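PDB 4BG7: putative transcriptional coactivator P15 from Enterobacteria phage t5, which probably binds DNA as a phage homolog of the eukaryotic coactivator PC4 and is implicated in recombination-dependent DNA replication. Local coordinates for residues E3-Q7 / F35-Y40; G25-T31 / G42-L48. All blocks are in the same frame, centred on the assembly; numbering follows the deposited sequence.

Both contacts involve the hairpin made by strands 26-35 and 38-48, the two middle strands of a four-stranded antiparallel sheet, and both are partly buried. Interaction 1 lies at the turn of the hairpin, where the irregular N-terminal residues 3-7 lean on side chains of 35-40, the exposed Arg36 among them; its chemistry is that of amides set against aromatic rings and a guanidinium group. Interaction 2, about 18 Å away between centres, lies nearer the middle of the chain, with half of its touching residues buried and none exposed. It joins the two strands by a backbone hydrogen-bond ladder, with largely apolar side chains on one face and polar, stacked groups on the other. Each also reaches the second subunit.

Interaction 1. Residues E3-Q7 / F35-Y40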
loop_
_atom_site.group_PDB
_atom_site.type_symbol
_atom_site.label_atom_id
_atom_site.label_comp_id
_atom_site.label_asym_id
_atom_site.label_seq_id
_atom_site.Cartn_x
_atom_site.Cartn_y
_atom_site.Cartn_z
ATOM N N GLU A 3 -13.644 -6.905 9.036
ATOM C CA GLU A 3 -12.121 -6.890 9.180
ATOM C C GLU A 3 -11.480 -8.087 8.462
ATOM O O GLU A 3 -11.400 -9.191 9.033
ATOM C CB GLU A 3 -11.659 -6.948 10.667
ATOM C CG GLU A 3 -11.657 -5.681 11.507
ATOM C CD GLU A 3 -10.505 -4.709 11.184
ATOM O OE1 GLU A 3 -9.375 -5.117 10.818
ATOM O OE2 GLU A 3 -10.760 -3.508 11.295
ATOM N N GLN A 4 -11.009 -7.880 7.233
ATOM C CA GLN A 4 -10.584 -8.994 6.357
ATOM C C GLN A 4 -9.721 -8.518 5.168
ATOM O O GLN A 4 -9.803 -7.363 4.842
ATOM C CB GLN A 4 -11.839 -9.649 5.788
ATOM C CG GLN A 4 -12.412 -8.888 4.615
ATOM C CD GLN A 4 -13.872 -9.143 4.354
ATOM O OE1 GLN A 4 -14.694 -9.090 5.267
ATOM N NE2 GLN A 4 -14.212 -9.371 3.085
ATOM N N VAL A 5 -8.977 -9.420 4.510
ATOM C CA VAL A 5 -8.267 -9.120 3.238
ATOM C C VAL A 5 -9.069 -9.644 2.021
ATOM O O VAL A 5 -9.665 -10.739 2.047
ATOM C CB VAL A 5 -6.809 -9.669 3.207
ATOM C CG1 VAL A 5 -6.181 -9.590 1.790
ATOM C CG2 VAL A 5 -5.926 -8.938 4.224
ATOM N N ASN A 6 -9.144 -8.817 0.985
ATOM C CA ASN A 6 -9.822 -9.193 -0.245
ATOM C C ASN A 6 -8.818 -9.462 -1.326
ATOM O O ASN A 6 -7.871 -8.672 -1.479
ATOM C CB ASN A 6 -10.788 -8.099 -0.673
ATOM C CG ASN A 6 -11.662 -7.648 0.446
ATOM O OD1 ASN A 6 -12.486 -8.392 0.894
ATOM N ND2 ASN A 6 -11.442 -6.429 0.940
ATOM N N GLN A 7 -9.051 -10.565 -2.086
ATOM C CA GLN A 7 -8.089 -11.070 -3.086
ATOM C C GLN A 7 -8.479 -10.634 -4.484
ATOM O O GLN A 7 -7.783 -10.928 -5.475
ATOM C CB GLN A 7 -7.837 -12.583 -2.903
ATOM C CG GLN A 7 -7.169 -12.888 -1.543
ATOM C CD GLN A 7 -7.019 -14.404 -1.268
ATOM O OE1 GLN A 7 -7.683 -14.965 -0.405
ATOM N NE2 GLN A 7 -6.186 -15.056 -2.040
ATOM N N PHE A 35 -17.114 -2.122 0.516
ATOM C CA PHE A 35 -17.609 -3.495 0.268
ATOM C C PHE A 35 -18.273 -3.980 1.600
ATOM O O PHE A 35 -17.603 -3.947 2.645
ATOM C CB PHE A 35 -16.406 -4.391 -0.029
ATOM C CG PHE A 35 -16.734 -5.867 -0.128
ATOM C CD1 PHE A 35 -17.505 -6.351 -1.176
ATOM C CD2 PHE A 35 -16.282 -6.745 0.816
ATOM C CE1 PHE A 35 -17.819 -7.709 -1.269
ATOM C CE2 PHE A 35 -16.611 -8.096 0.739
ATOM C CZ PHE A 35 -17.383 -8.564 -0.314
ATOM N N ARG A 36 -19.569 -4.316 1.595
ATOM C CA ARG A 36 -20.213 -5.031 2.767
ATOM C C ARG A 36 -20.144 -4.144 3.977
ATOM O O ARG A 36 -19.753 -4.564 5.059
ATOM C CB ARG A 36 -19.515 -6.404 3.041
ATOM C CG ARG A 36 -20.141 -7.353 4.101
ATOM C CD ARG A 36 -19.138 -8.367 4.738
ATOM N NE ARG A 36 -18.585 -9.281 3.744
ATOM C CZ ARG A 36 -17.495 -10.045 3.867
ATOM N NH1 ARG A 36 -16.770 -10.088 4.996
ATOM N NH2 ARG A 36 -17.125 -10.797 2.843
ATOM N N GLY A 37 -20.464 -2.879 3.759
ATOM C CA GLY A 37 -20.545 -1.929 4.840
ATOM C C GLY A 37 -19.237 -1.369 5.380
ATOM O O GLY A 37 -19.285 -0.615 6.313
ATOM N N ASN A 38 -18.080 -1.731 4.792
ATOM C CA ASN A 38 -16.782 -1.404 5.353
ATOM C C ASN A 38 -15.850 -0.831 4.291
ATOM O O ASN A 38 -16.028 -1.074 3.113
ATOM C CB ASN A 38 -16.206 -2.668 5.971
ATOM C CG ASN A 38 -17.069 -3.158 7.142
ATOM O OD1 ASN A 38 -17.271 -2.452 8.129
ATOM N ND2 ASN A 38 -17.654 -4.312 6.975
ATOM N N LEU A 39 -14.877 -0.040 4.732
ATOM C CA LEU A 39 -13.876 0.547 3.819
ATOM C C LEU A 39 -12.597 -0.286 3.818
ATOM O O LEU A 39 -12.160 -0.765 4.833
ATOM C CB LEU A 39 -13.553 2.011 4.221
ATOM C CG LEU A 39 -14.754 2.944 4.036
ATOM C CD1 LEU A 39 -14.366 4.338 4.494
ATOM C CD2 LEU A 39 -15.261 2.977 2.589
ATOM N N TYR A 40 -11.964 -0.333 2.647
ATOM C CA TYR A 40 -10.736 -1.030 2.391
ATOM C C TYR A 40 -9.798 -0.149 1.605
ATOM O O TYR A 40 -10.251 0.711 0.813
ATOM C CB TYR A 40 -11.044 -2.249 1.501
ATOM C CG TYR A 40 -11.901 -3.200 2.272
ATOM C CD1 TYR A 40 -11.336 -4.143 3.090
ATOM C CD2 TYR A 40 -13.264 -3.082 2.235
ATOM C CE1 TYR A 40 -12.144 -4.987 3.874
ATOM C CE2 TYR A 40 -14.086 -3.959 2.955
ATOM C CZ TYR A 40 -13.537 -4.879 3.788
ATOM O OH TYR A 40 -14.371 -5.735 4.518
#
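Phe35 meets the N-terminal segment with the edge of its ring: Gln4 NE2 lies near the ring plane, 3.6 Å from Phe35 CE2. Gln4 NE2 also donates to Asn6 OD1 (3.0 Å, N-H...O angle 147°), in the plane of the Asn6 carbonyl, which ties the two amides together beside the ring. At the next residue, Gln4 NE2 lies over one face of the Arg36 guanidinium, the amide and guanidinium planes 45° apart; the pair is too close on the OE1 side, so its details are doubtful. Phe35 to Asn38 form a type I' turn, the tight reversal of a two-residue beta hairpin, linking strands 26-35 and 38-48 of the PC4-like sheet. Beyond the turn, Tyr40 is buried and receives Asn6 over one face, ND2 standing 3.1 Å above the ring plane toward its rim. Asn6 CG sits anti to its own carbonyl carbon (chi1 -49°), which brings ND2 over the ring. Amide and ring are steeply inclined, at 75°, and Asn6 ND2 is also hydrogen-bonded to Ser62 OG of strand 54-64. Gln4 O approaches the Tyr40 ring at its edge, 3.5 Å from Tyr40 CE1, and is buried there without a polar partner.

Interaction 2. Residues G25-T31 / G42-L48; sequences GEQVRLT and GIRYWLL
Gln27 OE1 is gripped side-on by two nitrogens of Arg29, NE at 2.8 Å and NH2 at 2.5 Å, both reaching it near the guanidinium plane. NH2 lies in the carbonyl plane of the amide, whereas NE stands above it. This grip limits rotation of the guanidinium, which lies flat on the Trp46 indole with planes 5° apart; Arg29 CZ is 3.5 Å from the centroid of the six-membered ring in a cation-pi contact. Arg29 CG stands anti to the carbonyl carbon (chi1 -60°), and the extended chain beyond it carries CD over the five-membered ring as a CH-pi contact. At the indole edge, Trp46 NE1 donates to a water that in turn donates to Thr31 OG1. These groups decorate an antiparallel hairpin ladder: Gln27-Trp46, Arg29-Arg44 and Thr31-Gly42 are hydrogen-bonded pairs, the shortest backbone bonds being Gln27 N to Trp46 O and Thr31 N to Gly42 O, both 2.8 Å. On the other face, Val28 CG1 presses tightly on Ile43 CG2 (3.3 Å), Leu30 CD1 meets Ile43 CD1 at 3.9 Å, and Glu26 CG lies against Tyr45 CD1 at 3.6 Å. Phe61 of the second subunit packs on Val28, Ile43 and Tyr45 here.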
loop_
_atom_site.group_PDB
_atom_site.type_symbol
_atom_site.label_atom_id
_atom_site.label_comp_id
_atom_site.label_asym_id
_atom_site.label_seq_id
_atom_site.Cartn_x
_atom_site.Cartn_y
_atom_site.Cartn_z
ATOM N N GLY A 25 0.989 -1.074 -19.658
ATOM C CA GLY A 25 -0.474 -0.955 -19.789
ATOM C C GLY A 25 -1.335 -1.803 -18.860
ATOM O O GLY A 25 -2.554 -1.975 -19.109
ATOM N N GLU A 26 -0.688 -2.382 -17.843
ATOM C CA GLU A 26 -1.294 -2.627 -16.548
ATOM C C GLU A 26 -0.937 -1.420 -15.627
ATOM O O GLU A 26 0.225 -1.078 -15.441
ATOM C CB GLU A 26 -0.791 -3.945 -15.988
ATOM C CG GLU A 26 -1.127 -4.138 -14.531
ATOM C CD GLU A 26 -1.208 -5.586 -14.161
ATOM O OE1 GLU A 26 -2.181 -6.235 -14.599
ATOM O OE2 GLU A 26 -0.313 -6.074 -13.440
ATOM N N GLN A 27 -1.933 -0.747 -15.099
ATOM C CA GLN A 27 -1.739 0.444 -14.266
ATOM C C GLN A 27 -2.147 0.223 -12.781
ATOM O O GLN A 27 -3.199 -0.367 -12.507
ATOM C CB GLN A 27 -2.570 1.540 -14.817
ATOM C CG GLN A 27 -2.821 2.696 -13.895
ATOM C CD GLN A 27 -3.483 3.882 -14.582
ATOM O OE1 GLN A 27 -4.683 4.041 -14.582
ATOM N NE2 GLN A 27 -2.657 4.750 -15.159
ATOM N N VAL A 28 -1.357 0.750 -11.834
ATOM C CA VAL A 28 -1.533 0.439 -10.410
ATOM C C VAL A 28 -2.172 1.637 -9.709
ATOM O O VAL A 28 -1.571 2.687 -9.654
ATOM C CB VAL A 28 -0.153 0.129 -9.756
ATOM C CG1 VAL A 28 -0.329 -0.373 -8.353
ATOM C CG2 VAL A 28 0.623 -0.893 -10.567
ATOM N N ARG A 29 -3.409 1.505 -9.197
ATOM C CA ARG A 29 -4.061 2.619 -8.466
ATOM C C ARG A 29 -4.317 2.330 -7.007
ATOM O O ARG A 29 -4.929 1.326 -6.657
ATOM C CB ARG A 29 -5.391 3.068 -9.076
ATOM C CG ARG A 29 -5.234 3.541 -10.498
ATOM C CD ARG A 29 -6.373 4.423 -10.904
ATOM N NE ARG A 29 -6.288 4.524 -12.341
ATOM C CZ ARG A 29 -7.041 5.312 -13.103
ATOM N NH1 ARG A 29 -7.960 6.104 -12.550
ATOM N NH2 ARG A 29 -6.855 5.278 -14.438
ATOM N N LEU A 30 -3.809 3.203 -6.147
ATOM C CA LEU A 30 -4.101 3.181 -4.722
ATOM C C LEU A 30 -5.539 3.555 -4.533
ATOM O O LEU A 30 -5.987 4.671 -4.917
ATOM C CB LEU A 30 -3.254 4.185 -3.919
ATOM C CG LEU A 30 -3.333 4.069 -2.388
ATOM C CD1 LEU A 30 -2.828 2.700 -2.010
ATOM C CD2 LEU A 30 -2.434 5.194 -1.806
ATOM N N THR A 31 -6.257 2.650 -3.883
ATOM C CA THR A 31 -7.712 2.697 -3.915
ATOM C C THR A 31 -8.326 2.575 -2.520
ATOM O O THR A 31 -7.873 1.776 -1.711
ATOM C CB THR A 31 -8.261 1.568 -4.803
ATOM O OG1 THR A 31 -7.731 1.747 -6.099
ATOM C CG2 THR A 31 -9.809 1.587 -4.788
ATOM N N GLY A 42 -6.254 -0.515 -0.873
ATOM C CA GLY A 42 -5.455 -1.478 -1.623
ATOM C C GLY A 42 -5.056 -1.009 -3.006
ATOM O O GLY A 42 -5.044 0.192 -3.289
ATOM N N ILE A 43 -4.751 -1.961 -3.879
ATOM C CA ILE A 43 -4.378 -1.609 -5.240
ATOM C C ILE A 43 -5.373 -2.243 -6.207
ATOM O O ILE A 43 -5.544 -3.435 -6.158
ATOM C CB ILE A 43 -2.988 -2.160 -5.531
ATOM C CG1 ILE A 43 -1.928 -1.384 -4.765
ATOM C CG2 ILE A 43 -2.706 -2.184 -7.031
ATOM C CD1 ILE A 43 -1.886 0.130 -4.768
ATOM N N ARG A 44 -6.074 -1.437 -7.002
ATOM C CA ARG A 44 -6.951 -1.971 -8.057
ATOM C C ARG A 44 -6.237 -1.793 -9.369
ATOM O O ARG A 44 -5.674 -0.716 -9.624
ATOM C CB ARG A 44 -8.276 -1.197 -8.119
ATOM C CG ARG A 44 -9.225 -1.787 -9.146
ATOM C CD ARG A 44 -10.366 -0.878 -9.470
ATOM N NE ARG A 44 -11.444 -0.833 -8.451
ATOM C CZ ARG A 44 -12.500 -1.633 -8.398
ATOM N NH1 ARG A 44 -12.620 -2.646 -9.228
ATOM N NH2 ARG A 44 -13.425 -1.411 -7.455
ATOM N N TYR A 45 -6.244 -2.820 -10.211
ATOM C CA TYR A 45 -5.588 -2.699 -11.546
ATOM C C TYR A 45 -6.514 -2.128 -12.636
ATOM O O TYR A 45 -7.623 -2.631 -12.823
ATOM C CB TYR A 45 -5.029 -4.026 -12.006
ATOM C CG TYR A 45 -3.856 -4.450 -11.153
ATOM C CD1 TYR A 45 -2.612 -3.839 -11.309
ATOM C CD2 TYR A 45 -3.999 -5.372 -10.117
ATOM C CE1 TYR A 45 -1.527 -4.212 -10.513
ATOM C CE2 TYR A 45 -2.917 -5.723 -9.303
ATOM C CZ TYR A 45 -1.694 -5.117 -9.503
ATOM O OH TYR A 45 -0.606 -5.438 -8.721
ATOM N N TRP A 46 -6.054 -1.083 -13.317
ATOM C CA TRP A 46 -6.657 -0.623 -14.573
ATOM C C TRP A 46 -5.885 -1.119 -15.775
ATOM O O TRP A 46 -4.656 -1.181 -15.725
ATOM C CB TRP A 46 -6.774 0.839 -14.547
ATOM C CG TRP A 46 -7.663 1.334 -13.432
ATOM C CD1 TRP A 46 -7.565 0.995 -12.097
ATOM C CD2 TRP A 46 -8.695 2.329 -13.482
ATOM N NE1 TRP A 46 -8.466 1.650 -11.364
ATOM C CE2 TRP A 46 -9.210 2.442 -12.127
ATOM C CE3 TRP A 46 -9.299 3.061 -14.492
ATOM C CZ2 TRP A 46 -10.243 3.309 -11.793
ATOM C CZ3 TRP A 46 -10.334 3.920 -14.163
ATOM C CH2 TRP A 46 -10.787 4.065 -12.845
ATOM N N LEU A 47 -6.571 -1.529 -16.858
ATOM C CA LEU A 47 -5.895 -2.069 -18.009
ATOM C C LEU A 47 -6.222 -1.276 -19.241
ATOM O O LEU A 47 -7.323 -0.797 -19.400
ATOM C CB LEU A 47 -6.329 -3.541 -18.285
ATOM C CG LEU A 47 -5.395 -4.636 -17.779
ATOM C CD1 LEU A 47 -4.982 -4.325 -16.330
ATOM C CD2 LEU A 47 -6.059 -5.993 -17.862
ATOM N N LEU A 48 -5.260 -1.214 -20.156
ATOM C CA LEU A 48 -5.443 -0.527 -21.425
ATOM C C LEU A 48 -6.262 -1.375 -22.347
ATOM O O LEU A 48 -6.053 -2.565 -22.368
ATOM C CB LEU A 48 -4.096 -0.254 -22.098
ATOM C CG LEU A 48 -3.261 0.947 -21.630
ATOM C CD1 LEU A 48 -1.898 0.936 -22.360
ATOM C CD2 LEU A 48 -4.050 2.233 -21.857
HETATM O O HOH W 1 -9.172 2.455 -8.514
#